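PDB 5OL0: putative silent information regulator 2 from Leishmania infantum, which probably removes acetyl groups from protein lysines in an NAD-dependent reaction, as a zinc-containing class I sirtuin thought to regulate gene expression. Local coordinates for residues 79-82 and 87-90; 159-164 and 174-179; 34-39 and 112-117; 119-124 and 209-214. All blocks are in the same frame, centred on the assembly; numbering follows the deposited sequence.

Contact 1: residues 79-82 and 87-90; sequences TLLR and IFYS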
loop_
_atom_site.group_PDB
_atom_site.type_symbol
_atom_site.label_atom_id
_atom_site.label_comp_id
_atom_site.label_asym_id
_atom_site.label_seq_id
_atom_site.Cartn_x
_atom_site.Cartn_y
_atom_site.Cartn_z
ATOM N N THR A 79 -20.811 1.261 -6.501
ATOM C CA THR A 79 -22.266 1.502 -6.500
ATOM C C THR A 79 -22.673 2.870 -5.879
ATOM O O THR A 79 -23.494 3.604 -6.461
ATOM C CB THR A 79 -23.066 0.270 -5.936
ATOM O OG1 THR A 79 -24.430 0.655 -5.849
ATOM C CG2 THR A 79 -22.551 -0.228 -4.548
ATOM N N LEU A 80 -22.061 3.259 -4.761
ATOM C CA LEU A 80 -22.229 4.641 -4.268
ATOM C C LEU A 80 -21.728 5.717 -5.239
ATOM O O LEU A 80 -22.333 6.770 -5.345
ATOM C CB LEU A 80 -21.565 4.839 -2.934
ATOM C CG LEU A 80 -22.069 6.068 -2.193
ATOM C CD1 LEU A 80 -23.558 5.929 -1.871
ATOM C CD2 LEU A 80 -21.272 6.254 -0.912
ATOM N N LEU A 81 -20.627 5.461 -5.939
ATOM C CA LEU A 81 -20.174 6.394 -6.989
ATOM C C LEU A 81 -21.194 6.609 -8.112
ATOM O O LEU A 81 -21.449 7.738 -8.517
ATOM C CB LEU A 81 -18.844 5.928 -7.607
ATOM C CG LEU A 81 -18.222 6.934 -8.575
ATOM C CD1 LEU A 81 -17.737 8.162 -7.826
ATOM C CD2 LEU A 81 -17.115 6.240 -9.349
ATOM N N ARG A 82 -21.797 5.531 -8.602
ATOM C CA ARG A 82 -22.845 5.674 -9.630
ATOM C C ARG A 82 -24.072 6.403 -9.084
ATOM O O ARG A 82 -24.735 7.081 -9.796
ATOM C CB ARG A 82 -23.295 4.345 -10.141
ATOM C CG ARG A 82 -22.231 3.576 -10.827
ATOM C CD ARG A 82 -22.850 2.747 -11.887
ATOM N NE ARG A 82 -21.864 2.110 -12.741
ATOM C CZ ARG A 82 -21.255 0.966 -12.488
ATOM N NH1 ARG A 82 -21.482 0.280 -11.372
ATOM N NH2 ARG A 82 -20.396 0.487 -13.389
ATOM N N ILE A 87 -20.366 12.329 -3.287
ATOM C CA ILE A 87 -19.761 11.841 -2.042
ATOM C C ILE A 87 -18.270 11.516 -2.232
ATOM O O ILE A 87 -17.420 11.965 -1.468
ATOM C CB ILE A 87 -20.488 10.601 -1.466
ATOM C CG1 ILE A 87 -21.902 10.990 -1.008
ATOM C CG2 ILE A 87 -19.700 9.996 -0.293
ATOM C CD1 ILE A 87 -22.872 9.834 -0.825
ATOM N N PHE A 88 -17.935 10.718 -3.230
ATOM C CA PHE A 88 -16.505 10.432 -3.398
ATOM C C PHE A 88 -15.785 11.727 -3.834
ATOM O O PHE A 88 -14.713 11.991 -3.374
ATOM C CB PHE A 88 -16.242 9.302 -4.348
ATOM C CG PHE A 88 -14.834 9.289 -4.856
ATOM C CD1 PHE A 88 -13.829 8.727 -4.099
ATOM C CD2 PHE A 88 -14.525 9.883 -6.083
ATOM C CE1 PHE A 88 -12.529 8.735 -4.566
ATOM C CE2 PHE A 88 -13.226 9.909 -6.556
ATOM C CZ PHE A 88 -12.231 9.338 -5.788
ATOM N N TYR A 89 -16.383 12.530 -4.704
ATOM C CA TYR A 89 -15.700 13.733 -5.158
ATOM C C TYR A 89 -15.417 14.680 -4.018
ATOM O O TYR A 89 -14.411 15.382 -4.035
ATOM C CB TYR A 89 -16.484 14.444 -6.255
ATOM C CG TYR A 89 -16.020 13.994 -7.599
ATOM C CD1 TYR A 89 -16.261 12.692 -8.043
ATOM C CD2 TYR A 89 -15.288 14.832 -8.405
ATOM C CE1 TYR A 89 -15.809 12.261 -9.278
ATOM C CE2 TYR A 89 -14.841 14.415 -9.639
ATOM C CZ TYR A 89 -15.102 13.136 -10.080
ATOM O OH TYR A 89 -14.610 12.753 -11.302
ATOM N N SER A 90 -16.323 14.712 -3.037
ATOM C CA SER A 90 -16.133 15.500 -1.845
ATOM C C SER A 90 -14.983 14.983 -1.009
ATOM O O SER A 90 -14.194 15.762 -0.486
ATOM C CB SER A 90 -17.423 15.557 -1.057
ATOM O OG SER A 90 -17.242 16.308 0.102
HETATM O O HOH W 1 -19.576 8.628 -4.315
#
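Leu80 and Leu81, consecutive residues of the short helix 78-83, meet Ile87 and Phe88 at the start of helix 85-95 in two separate apolar pairs. In the first, the Leu80 and Ile87 side chains cross at about a right angle, and the CD2 methyl of Leu80 lies 3.9 Å from CD1 of Ile87. That Ile87 methyl also touches CG and CD1 of Leu80, so it rests against the whole fork of the leucine. In the second, Leu81 sends one branch across: its CD1 stands 4.0 Å from CB of Phe88 and equally far from the ring atom CD2. The methyl therefore sits where the ring joins its stem and approaches the ring obliquely. Leu81 carries CG anti to its backbone N (chi1 -173°), which brings the forked end, CG and its methyls, over to Phe88.

A water adds a polar link that is firm on one side only: it accepts from the backbone N of Phe88 at 2.9 Å, and its bond to Leu80 O is long and weak.

Beyond the two helices, Phe88 makes an edge-to-face stack with Phe191, and Leu81 also packs on Ile155 and Lys186. With apolar side chains on both helices, the contact closes the corner between helices 78-83 and 85-95 mainly by apolar burial, while the water supplies an acceptor to a main-chain donor near the start of the second helix.

Contact 2: residues 159-164 and 174-179; sequences TPFSIE and TVSRCS. With ZN (zinc ion), chain E.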
loop_
_atom_site.group_PDB
_atom_site.type_symbol
_atom_site.label_atom_id
_atom_site.label_comp_id
_atom_site.label_asym_id
_atom_site.label_seq_id
_atom_site.Cartn_x
_atom_site.Cartn_y
_atom_site.Cartn_z
ATOM N N THR A 159 -12.802 4.734 -21.083
ATOM C CA THR A 159 -12.029 5.683 -21.906
ATOM C C THR A 159 -11.248 6.672 -20.993
ATOM O O THR A 159 -11.896 7.393 -20.190
ATOM C CB THR A 159 -12.925 6.565 -22.805
ATOM O OG1 THR A 159 -13.719 5.735 -23.654
ATOM C CG2 THR A 159 -12.088 7.540 -23.663
ATOM N N PRO A 160 -9.907 6.764 -21.172
ATOM C CA PRO A 160 -9.112 7.734 -20.420
ATOM C C PRO A 160 -9.648 9.151 -20.519
ATOM O O PRO A 160 -10.293 9.530 -21.515
ATOM C CB PRO A 160 -7.732 7.647 -21.077
ATOM C CG PRO A 160 -7.670 6.236 -21.557
ATOM C CD PRO A 160 -9.042 6.014 -22.109
ATOM N N PHE A 161 -9.401 9.885 -19.439
ATOM C CA PHE A 161 -9.805 11.249 -19.267
ATOM C C PHE A 161 -8.589 11.978 -18.702
ATOM O O PHE A 161 -7.856 11.424 -17.892
ATOM C CB PHE A 161 -10.955 11.245 -18.315
ATOM C CG PHE A 161 -11.646 12.566 -18.152
ATOM C CD1 PHE A 161 -11.222 13.480 -17.179
ATOM C CD2 PHE A 161 -12.774 12.875 -18.915
ATOM C CE1 PHE A 161 -11.909 14.681 -17.003
ATOM C CE2 PHE A 161 -13.463 14.052 -18.743
ATOM C CZ PHE A 161 -13.051 14.963 -17.777
ATOM N N SER A 162 -8.371 13.213 -19.141
ATOM C CA SER A 162 -7.305 14.066 -18.611
ATOM C C SER A 162 -7.314 14.186 -17.081
ATOM O O SER A 162 -8.245 14.728 -16.490
ATOM C CB SER A 162 -7.433 15.474 -19.177
ATOM O OG SER A 162 -6.529 16.351 -18.489
ATOM N N ILE A 163 -6.224 13.774 -16.447
ATOM C CA ILE A 163 -6.115 13.876 -15.013
ATOM C C ILE A 163 -6.087 15.329 -14.561
ATOM O O ILE A 163 -6.540 15.670 -13.465
ATOM C CB ILE A 163 -4.870 13.113 -14.452
ATOM C CG1 ILE A 163 -4.908 13.039 -12.929
ATOM C CG2 ILE A 163 -3.536 13.718 -14.899
ATOM C CD1 ILE A 163 -6.140 12.331 -12.416
ATOM N N GLU A 164 -5.490 16.179 -15.369
ATOM C CA GLU A 164 -5.438 17.612 -15.072
ATOM C C GLU A 164 -6.846 18.205 -15.130
ATOM O O GLU A 164 -7.212 18.935 -14.263
ATOM C CB GLU A 164 -4.472 18.255 -16.095
ATOM C CG GLU A 164 -4.244 19.747 -15.979
ATOM C CD GLU A 164 -2.818 20.165 -16.390
ATOM O OE1 GLU A 164 -2.239 19.642 -17.388
ATOM O OE2 GLU A 164 -2.238 20.993 -15.653
ATOM N N THR A 174 -16.929 20.171 -9.376
ATOM C CA THR A 174 -17.568 19.517 -10.530
ATOM C C THR A 174 -17.203 18.017 -10.668
ATOM O O THR A 174 -16.024 17.666 -10.746
ATOM C CB THR A 174 -17.162 20.224 -11.769
ATOM O OG1 THR A 174 -17.672 21.549 -11.694
ATOM C CG2 THR A 174 -17.717 19.541 -13.037
ATOM N N VAL A 175 -18.227 17.152 -10.705
ATOM C CA VAL A 175 -18.065 15.734 -11.073
ATOM C C VAL A 175 -17.761 15.571 -12.556
ATOM O O VAL A 175 -18.614 15.842 -13.368
ATOM C CB VAL A 175 -19.346 14.904 -10.740
ATOM C CG1 VAL A 175 -19.254 13.486 -11.261
ATOM C CG2 VAL A 175 -19.605 14.845 -9.255
ATOM N N SER A 176 -16.593 15.034 -12.901
ATOM C CA SER A 176 -16.200 14.835 -14.294
ATOM C C SER A 176 -17.017 13.792 -15.039
ATOM O O SER A 176 -17.466 12.782 -14.455
ATOM C CB SER A 176 -14.738 14.419 -14.365
ATOM O OG SER A 176 -13.891 15.421 -13.802
ATOM N N ARG A 177 -17.177 14.023 -16.337
ATOM C CA ARG A 177 -18.041 13.189 -17.180
ATOM C C ARG A 177 -17.349 12.851 -18.475
ATOM O O ARG A 177 -16.699 13.701 -19.072
ATOM C CB ARG A 177 -19.339 13.940 -17.504
ATOM C CG ARG A 177 -20.245 14.154 -16.307
ATOM C CD ARG A 177 -21.075 12.886 -16.120
ATOM N NE ARG A 177 -21.986 12.915 -14.985
ATOM C CZ ARG A 177 -22.838 11.924 -14.669
ATOM N NH1 ARG A 177 -22.906 10.806 -15.397
ATOM N NH2 ARG A 177 -23.616 12.039 -13.586
ATOM N N CYS A 178 -17.498 11.597 -18.893
ATOM C CA CYS A 178 -16.941 11.053 -20.110
ATOM C C CYS A 178 -17.467 11.809 -21.338
ATOM O O CYS A 178 -18.647 12.094 -21.407
ATOM C CB CYS A 178 -17.416 9.616 -20.227
ATOM S SG CYS A 178 -16.651 8.615 -21.501
ATOM N N SER A 179 -16.606 12.100 -22.306
ATOM C CA SER A 179 -17.019 12.785 -23.555
ATOM C C SER A 179 -17.428 11.794 -24.663
ATOM O O SER A 179 -17.585 12.183 -25.819
ATOM C CB SER A 179 -15.883 13.658 -24.069
ATOM O OG SER A 179 -15.359 14.461 -23.022
HETATM ZN ZN ZN E . -17.551 6.545 -20.912
#
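Phe161 brings the far side of its ring, CE1, CE2 and CZ, to Ser176 and Arg177, and it has more surface buried here than any other residue. CE2 comes to 3.3 Å from the carbonyl O of Arg177, a close approach of an aromatic carbon to a main-chain oxygen, while CZ lies 3.8 Å from CB of Ser176. Both partners meet the ring obliquely. A chi1 near 180° (-172°) sends the ring away from the backbone N and across to the 174-179 loop. The CB of Arg177 points away from segment 159-164, so its main chain does the touching; its NH1 is hydrogen-bonded to Gly182 O.

Cys178, second in buried surface, works chiefly for the metal. Its SG binds the zinc ion at 2.3 Å, and Cys154, Cys157 and Cys181 complete the four-cysteine site. Across the contact the same sulfur lies 4.4 Å from CB of Thr159, a looser approach beside the site.

Ser176 is third and is buried. Its OG stands 3.8 Å from CE1 of Phe161. CB and OG both touch the ring, while the hydroxyl's hydrogen bonds go to Glu169 and Asn166 of helix 163-171.

Segment 159-164 runs into helix 163-171, whose N-cap is Ser162, with OG bonded to Gln165 N, and 174-179 follows it. Phe161 lies between the loop and this helix, touching Asn166 and Glu169, and also reaches Val185. Its backbone pairs with Ala152, and that of Ser176 with Val185, so the contact lies at the outer, weakly bonded strand 160-161 of the antiparallel sheet that also holds 151-154 and 185-187.

Contact 3: residues 34-39 and 112-117; sequences RRILVL and RLLQDE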
loop_
_atom_site.group_PDB
_atom_site.type_symbol
_atom_site.label_atom_id
_atom_site.label_comp_id
_atom_site.label_asym_id
_atom_site.label_seq_id
_atom_site.Cartn_x
_atom_site.Cartn_y
_atom_site.Cartn_z
ATOM N N ARG A 34 17.683 -12.096 -1.990
ATOM C CA ARG A 34 17.493 -11.256 -3.165
ATOM C C ARG A 34 16.061 -11.138 -3.663
ATOM O O ARG A 34 15.797 -10.343 -4.570
ATOM C CB ARG A 34 18.250 -11.885 -4.387
ATOM C CG ARG A 34 19.755 -11.975 -4.292
ATOM C CD ARG A 34 20.373 -10.600 -4.398
ATOM N NE ARG A 34 21.725 -10.559 -3.863
ATOM C CZ ARG A 34 22.446 -9.445 -3.693
ATOM N NH1 ARG A 34 21.976 -8.244 -4.047
ATOM N NH2 ARG A 34 23.666 -9.533 -3.175
ATOM N N ARG A 35 15.157 -11.962 -3.174
ATOM C CA ARG A 35 13.805 -11.956 -3.653
ATOM C C ARG A 35 12.855 -11.511 -2.480
ATOM O O ARG A 35 12.143 -12.345 -1.885
ATOM C CB ARG A 35 13.465 -13.340 -4.217
ATOM C CG ARG A 35 14.435 -13.700 -5.372
ATOM C CD ARG A 35 13.874 -14.712 -6.288
ATOM N NE ARG A 35 13.412 -15.882 -5.547
ATOM C CZ ARG A 35 14.108 -16.996 -5.330
ATOM N NH1 ARG A 35 15.363 -17.132 -5.785
ATOM N NH2 ARG A 35 13.534 -18.002 -4.663
ATOM N N ILE A 36 12.931 -10.226 -2.123
ATOM C CA ILE A 36 12.138 -9.674 -1.007
ATOM C C ILE A 36 10.839 -9.098 -1.613
ATOM O O ILE A 36 10.882 -8.226 -2.461
ATOM C CB ILE A 36 12.830 -8.585 -0.188
ATOM C CG1 ILE A 36 14.155 -9.121 0.366
ATOM C CG2 ILE A 36 11.913 -8.084 0.939
ATOM C CD1 ILE A 36 15.046 -8.091 1.067
ATOM N N LEU A 37 9.704 -9.617 -1.147
ATOM C CA LEU A 37 8.402 -9.068 -1.507
ATOM C C LEU A 37 8.007 -8.083 -0.412
ATOM O O LEU A 37 7.952 -8.444 0.753
ATOM C CB LEU A 37 7.395 -10.186 -1.610
ATOM C CG LEU A 37 5.943 -9.780 -1.859
ATOM C CD1 LEU A 37 5.776 -9.251 -3.257
ATOM C CD2 LEU A 37 5.063 -10.980 -1.658
ATOM N N VAL A 38 7.765 -6.839 -0.797
ATOM C CA VAL A 38 7.368 -5.843 0.167
ATOM C C VAL A 38 5.948 -5.509 -0.144
ATOM O O VAL A 38 5.601 -5.190 -1.290
ATOM C CB VAL A 38 8.240 -4.570 0.071
ATOM C CG1 VAL A 38 7.845 -3.527 1.166
ATOM C CG2 VAL A 38 9.694 -4.924 0.227
ATOM N N LEU A 39 5.126 -5.577 0.876
ATOM C CA LEU A 39 3.732 -5.119 0.849
ATOM C C LEU A 39 3.527 -3.898 1.719
ATOM O O LEU A 39 4.004 -3.846 2.869
ATOM C CB LEU A 39 2.808 -6.214 1.403
ATOM C CG LEU A 39 3.038 -7.603 0.848
ATOM C CD1 LEU A 39 1.995 -8.568 1.375
ATOM C CD2 LEU A 39 3.002 -7.616 -0.676
ATOM N N ARG A 112 13.037 1.777 -2.104
ATOM C CA ARG A 112 13.902 2.179 -3.145
ATOM C C ARG A 112 15.322 1.657 -2.905
ATOM O O ARG A 112 15.975 1.167 -3.854
ATOM C CB ARG A 112 13.893 3.682 -3.268
ATOM C CG ARG A 112 15.004 4.309 -4.107
ATOM C CD ARG A 112 14.908 3.857 -5.520
ATOM N NE ARG A 112 15.957 4.417 -6.379
ATOM C CZ ARG A 112 16.051 5.704 -6.807
ATOM N NH1 ARG A 112 17.036 6.045 -7.634
ATOM N NH2 ARG A 112 15.208 6.665 -6.423
ATOM N N LEU A 113 15.834 1.801 -1.696
ATOM C CA LEU A 113 17.161 1.219 -1.413
ATOM C C LEU A 113 17.207 -0.278 -1.642
ATOM O O LEU A 113 18.197 -0.752 -2.187
ATOM C CB LEU A 113 17.609 1.501 -0.010
ATOM C CG LEU A 113 17.770 2.981 0.322
ATOM C CD1 LEU A 113 18.310 3.047 1.752
ATOM C CD2 LEU A 113 18.633 3.767 -0.662
ATOM N N LEU A 114 16.155 -1.032 -1.246
ATOM C CA LEU A 114 16.203 -2.463 -1.511
ATOM C C LEU A 114 16.329 -2.696 -3.015
ATOM O O LEU A 114 17.034 -3.571 -3.430
ATOM C CB LEU A 114 14.968 -3.199 -1.001
ATOM C CG LEU A 114 14.813 -3.196 0.530
ATOM C CD1 LEU A 114 13.507 -3.893 0.948
ATOM C CD2 LEU A 114 16.022 -3.865 1.190
ATOM N N GLN A 115 15.654 -1.897 -3.822
ATOM C CA GLN A 115 15.719 -2.072 -5.261
ATOM C C GLN A 115 17.116 -1.816 -5.755
ATOM O O GLN A 115 17.675 -2.604 -6.503
ATOM C CB GLN A 115 14.784 -1.103 -5.959
ATOM C CG GLN A 115 14.989 -0.891 -7.456
ATOM C CD GLN A 115 14.038 0.182 -7.914
ATOM O OE1 GLN A 115 12.814 -0.010 -7.916
ATOM N NE2 GLN A 115 14.577 1.351 -8.209
ATOM N N ASP A 116 17.673 -0.710 -5.326
ATOM C CA ASP A 116 19.052 -0.378 -5.748
ATOM C C ASP A 116 20.111 -1.369 -5.278
ATOM O O ASP A 116 21.144 -1.486 -5.934
ATOM C CB ASP A 116 19.407 1.027 -5.362
ATOM C CG ASP A 116 18.517 2.057 -6.095
ATOM O OD1 ASP A 116 17.807 1.687 -7.062
ATOM O OD2 ASP A 116 18.492 3.231 -5.695
ATOM N N GLU A 117 19.836 -2.097 -4.196
ATOM C CA GLU A 117 20.705 -3.197 -3.748
ATOM C C GLU A 117 20.494 -4.523 -4.519
ATOM O O GLU A 117 21.178 -5.506 -4.251
ATOM C CB GLU A 117 20.462 -3.483 -2.255
ATOM C CG GLU A 117 20.906 -2.391 -1.341
ATOM C CD GLU A 117 22.421 -2.457 -1.164
ATOM O OE1 GLU A 117 22.936 -3.386 -0.484
ATOM O OE2 GLU A 117 23.113 -1.596 -1.743
#
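Leu114 fills the tight part of this contact, pressing from helix 106-116 onto Ile36 and Val38, alternate residues of strand 36-40 that point to the same side of the sheet. Its CD1 comes to 4.0 Å from CG2 of Val38, the two side chains slanting across one another, whereas its other methyl, CD2, stands 4.3 Å from CD1 of Ile36. CD1 is the branch that reaches Val38, while both methyls lie near CD1 of Ile36. The leucine's CG lies beside the backbone N (chi1 -66°), which turns the fork toward the strand. All three side chains are buried.

This is helix-on-sheet packing in the Rossmann-like domain of the sirtuin, a parallel sheet with helices against its faces. Helix 106-116 leads into strand 120-125, the neighbour of strand 36-40, and Val38 also packs on Leu120 there.

Toward the C-terminal end of helix 106-116 the contact opens to solvent and turns polar. The exposed Arg34 points its CB away, but a bend at chi2 (-71°) brings the guanidinium back, and NH1 lies 2.9 Å from the carbonyl O of Glu117, at the edge of the guanidinium and in its plane. The Glu117 carboxylate is more distant, its OE1 lying 6.1 Å from Arg34 NH1. Around the helix, Arg112 NE forms a salt bridge with Asp116 OD2 at 2.9 Å, one turn along, while NH2 of the same arginine is hydrogen-bonded to Ala135 O.

Contact 4: residues 119-124 and 209-214; sequences RLLRCC and PIAELV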
loop_
_atom_site.group_PDB
_atom_site.type_symbol
_atom_site.label_atom_id
_atom_site.label_comp_id
_atom_site.label_asym_id
_atom_site.label_seq_id
_atom_site.Cartn_x
_atom_site.Cartn_y
_atom_site.Cartn_z
ATOM N N ARG A 119 17.755 -6.394 -4.130
ATOM C CA ARG A 119 17.022 -7.332 -3.235
ATOM C C ARG A 119 15.480 -7.296 -3.338
ATOM O O ARG A 119 14.804 -8.087 -2.660
ATOM C CB ARG A 119 17.453 -7.117 -1.807
ATOM C CG ARG A 119 18.934 -7.452 -1.579
ATOM C CD ARG A 119 19.272 -7.214 -0.126
ATOM N NE ARG A 119 20.682 -7.284 0.181
ATOM C CZ ARG A 119 21.436 -8.393 0.265
ATOM N NH1 ARG A 119 20.972 -9.628 0.003
ATOM N NH2 ARG A 119 22.718 -8.253 0.601
ATOM N N LEU A 120 14.923 -6.464 -4.223
ATOM C CA LEU A 120 13.484 -6.321 -4.286
ATOM C C LEU A 120 12.957 -7.171 -5.347
ATOM O O LEU A 120 13.234 -6.925 -6.480
ATOM C CB LEU A 120 13.101 -4.884 -4.520
ATOM C CG LEU A 120 11.609 -4.512 -4.467
ATOM C CD1 LEU A 120 11.058 -4.628 -3.046
ATOM C CD2 LEU A 120 11.485 -3.091 -4.928
ATOM N N LEU A 121 12.153 -8.180 -5.006
ATOM C CA LEU A 121 11.408 -8.933 -6.002
ATOM C C LEU A 121 10.211 -8.104 -6.533
ATOM O O LEU A 121 9.941 -8.029 -7.732
ATOM C CB LEU A 121 10.938 -10.199 -5.376
ATOM C CG LEU A 121 10.060 -11.149 -6.181
ATOM C CD1 LEU A 121 10.778 -11.745 -7.405
ATOM C CD2 LEU A 121 9.597 -12.205 -5.174
ATOM N N ARG A 122 9.450 -7.502 -5.630
ATOM C CA ARG A 122 8.304 -6.699 -6.065
ATOM C C ARG A 122 7.856 -5.913 -4.876
ATOM O O ARG A 122 7.972 -6.378 -3.739
ATOM C CB ARG A 122 7.159 -7.602 -6.550
ATOM C CG ARG A 122 6.254 -6.971 -7.616
ATOM C CD ARG A 122 6.983 -7.032 -8.967
ATOM N NE ARG A 122 6.224 -6.371 -10.045
ATOM C CZ ARG A 122 5.304 -6.994 -10.818
ATOM N NH1 ARG A 122 4.976 -8.265 -10.632
ATOM N NH2 ARG A 122 4.673 -6.326 -11.767
ATOM N N CYS A 123 7.370 -4.721 -5.137
ATOM C CA CYS A 123 6.701 -3.941 -4.123
ATOM C C CYS A 123 5.231 -3.867 -4.523
ATOM O O CYS A 123 4.912 -3.411 -5.634
ATOM C CB CYS A 123 7.272 -2.513 -4.051
ATOM S SG CYS A 123 6.356 -1.495 -2.847
ATOM N N CYS A 124 4.346 -4.299 -3.635
ATOM C CA CYS A 124 2.901 -4.287 -3.918
ATOM C C CYS A 124 2.271 -3.424 -2.854
ATOM O O CYS A 124 2.386 -3.743 -1.667
ATOM C CB CYS A 124 2.354 -5.691 -3.806
ATOM S SG CYS A 124 2.932 -6.881 -5.095
ATOM N N PRO A 209 4.828 -16.677 -4.957
ATOM C CA PRO A 209 5.266 -18.066 -4.759
ATOM C C PRO A 209 6.791 -18.294 -4.717
ATOM O O PRO A 209 7.232 -19.291 -4.164
ATOM C CB PRO A 209 4.589 -18.796 -5.924
ATOM C CG PRO A 209 3.298 -18.056 -6.059
ATOM C CD PRO A 209 3.765 -16.600 -5.965
ATOM N N ILE A 210 7.578 -17.345 -5.215
ATOM C CA ILE A 210 9.036 -17.460 -5.219
ATOM C C ILE A 210 9.692 -16.481 -4.272
ATOM O O ILE A 210 10.913 -16.379 -4.284
ATOM C CB ILE A 210 9.644 -17.284 -6.658
ATOM C CG1 ILE A 210 9.301 -15.926 -7.297
ATOM C CG2 ILE A 210 9.123 -18.404 -7.544
ATOM C CD1 ILE A 210 10.204 -15.538 -8.450
ATOM N N ALA A 211 8.927 -15.778 -3.411
ATOM C CA ALA A 211 9.577 -14.891 -2.420
ATOM C C ALA A 211 10.482 -15.671 -1.468
ATOM O O ALA A 211 10.178 -16.792 -1.097
ATOM C CB ALA A 211 8.557 -14.114 -1.609
ATOM N N GLU A 212 11.565 -15.044 -1.049
ATOM C CA GLU A 212 12.465 -15.570 0.012
ATOM C C GLU A 212 12.194 -14.902 1.367
ATOM O O GLU A 212 12.716 -15.321 2.378
ATOM C CB GLU A 212 13.937 -15.275 -0.358
ATOM C CG GLU A 212 14.469 -16.137 -1.479
ATOM C CD GLU A 212 15.783 -15.641 -2.155
ATOM O OE1 GLU A 212 16.256 -14.481 -2.038
ATOM O OE2 GLU A 212 16.338 -16.478 -2.883
ATOM N N LEU A 213 11.400 -13.828 1.352
ATOM C CA LEU A 213 11.141 -12.985 2.499
ATOM C C LEU A 213 10.022 -12.027 2.118
ATOM O O LEU A 213 9.991 -11.492 0.976
ATOM C CB LEU A 213 12.380 -12.203 2.912
ATOM C CG LEU A 213 12.174 -11.190 4.029
ATOM C CD1 LEU A 213 11.802 -11.834 5.352
ATOM C CD2 LEU A 213 13.403 -10.312 4.141
ATOM N N VAL A 214 9.114 -11.816 3.063
ATOM C CA VAL A 214 8.040 -10.886 2.872
ATOM C C VAL A 214 8.038 -9.934 4.074
ATOM O O VAL A 214 8.263 -10.352 5.203
ATOM C CB VAL A 214 6.712 -11.580 2.555
ATOM C CG1 VAL A 214 6.307 -12.529 3.615
ATOM C CG2 VAL A 214 5.608 -10.561 2.351
#
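Leu121 and Ala211 mark the closest backbone approach, their CA atoms 7.2 Å apart, where 119-124 turns a corner at Leu121 and 209-214 runs from a 3-10 turn into strand 213-217. The Leu121 side chain fills this gap with its two methyls, each given to a different residue. CD2 lies 3.8 Å from CA of Ala211 and 4.2 Å from CB of the same residue, so it rests on the alanine main chain as much as on its methyl. CD1 stands 4.0 Å from CD1 of Ile210, where the two side chains cross at about a right angle. An extended first torsion (chi1 177°) lets the Leu121 fork reach over. In Ile210 the longer branch, CG1, sits between the backbone N and the carbonyl carbon (chi1 59°), and from there its terminal CD1 meets the leucine on the solvent side; Ile210 is exposed, Ala211 buried.

In the sheet, strand 36-40 lies between strands 120-125 and 213-217: Leu121 pairs with Ile36 through the backbone, and the Glu212 carboxylate forms a salt bridge with Arg35. Leu121 also touches Asp207 at the end of helix 198-207, and Arg122 bridges by NH1 to Asp202 and Asp207 of that helix.

Leu121 therefore links the start of strand 120-125 to the turn that leads into strand 213-217. Such an arrangement fits the parallel sheet of the Rossmann-like NAD-binding domain of sirtuins, in which these two strands flank strand 36-40; the contact is structural packing away from the annotated sites.

Overall arrangement
The four contacts form two clusters. Contacts 1 and 2 lie in the zinc-binding part, their centres 15 Å apart, and touch through Tyr89, whose OH meets Ser176 N at 3.4 Å in a weak hydrogen bond. Contact 2 supplies a zinc ligand, and the side chain of Leu81 in contact 1 is about 12 Å from the zinc ion. Contacts 3 and 4, with centres 7 Å apart, share the parallel sheet; Arg34 N lies 2.8 Å from Glu212 OE1. Contact centres of the two pairs lie 35 to 36 Å apart. Of the probable NAD-binding residues, Ile128 lies about 6 Å from Phe88 and Asn127 about 10 Å from Val38, side chain to side chain; contact 4 is remote from the sites.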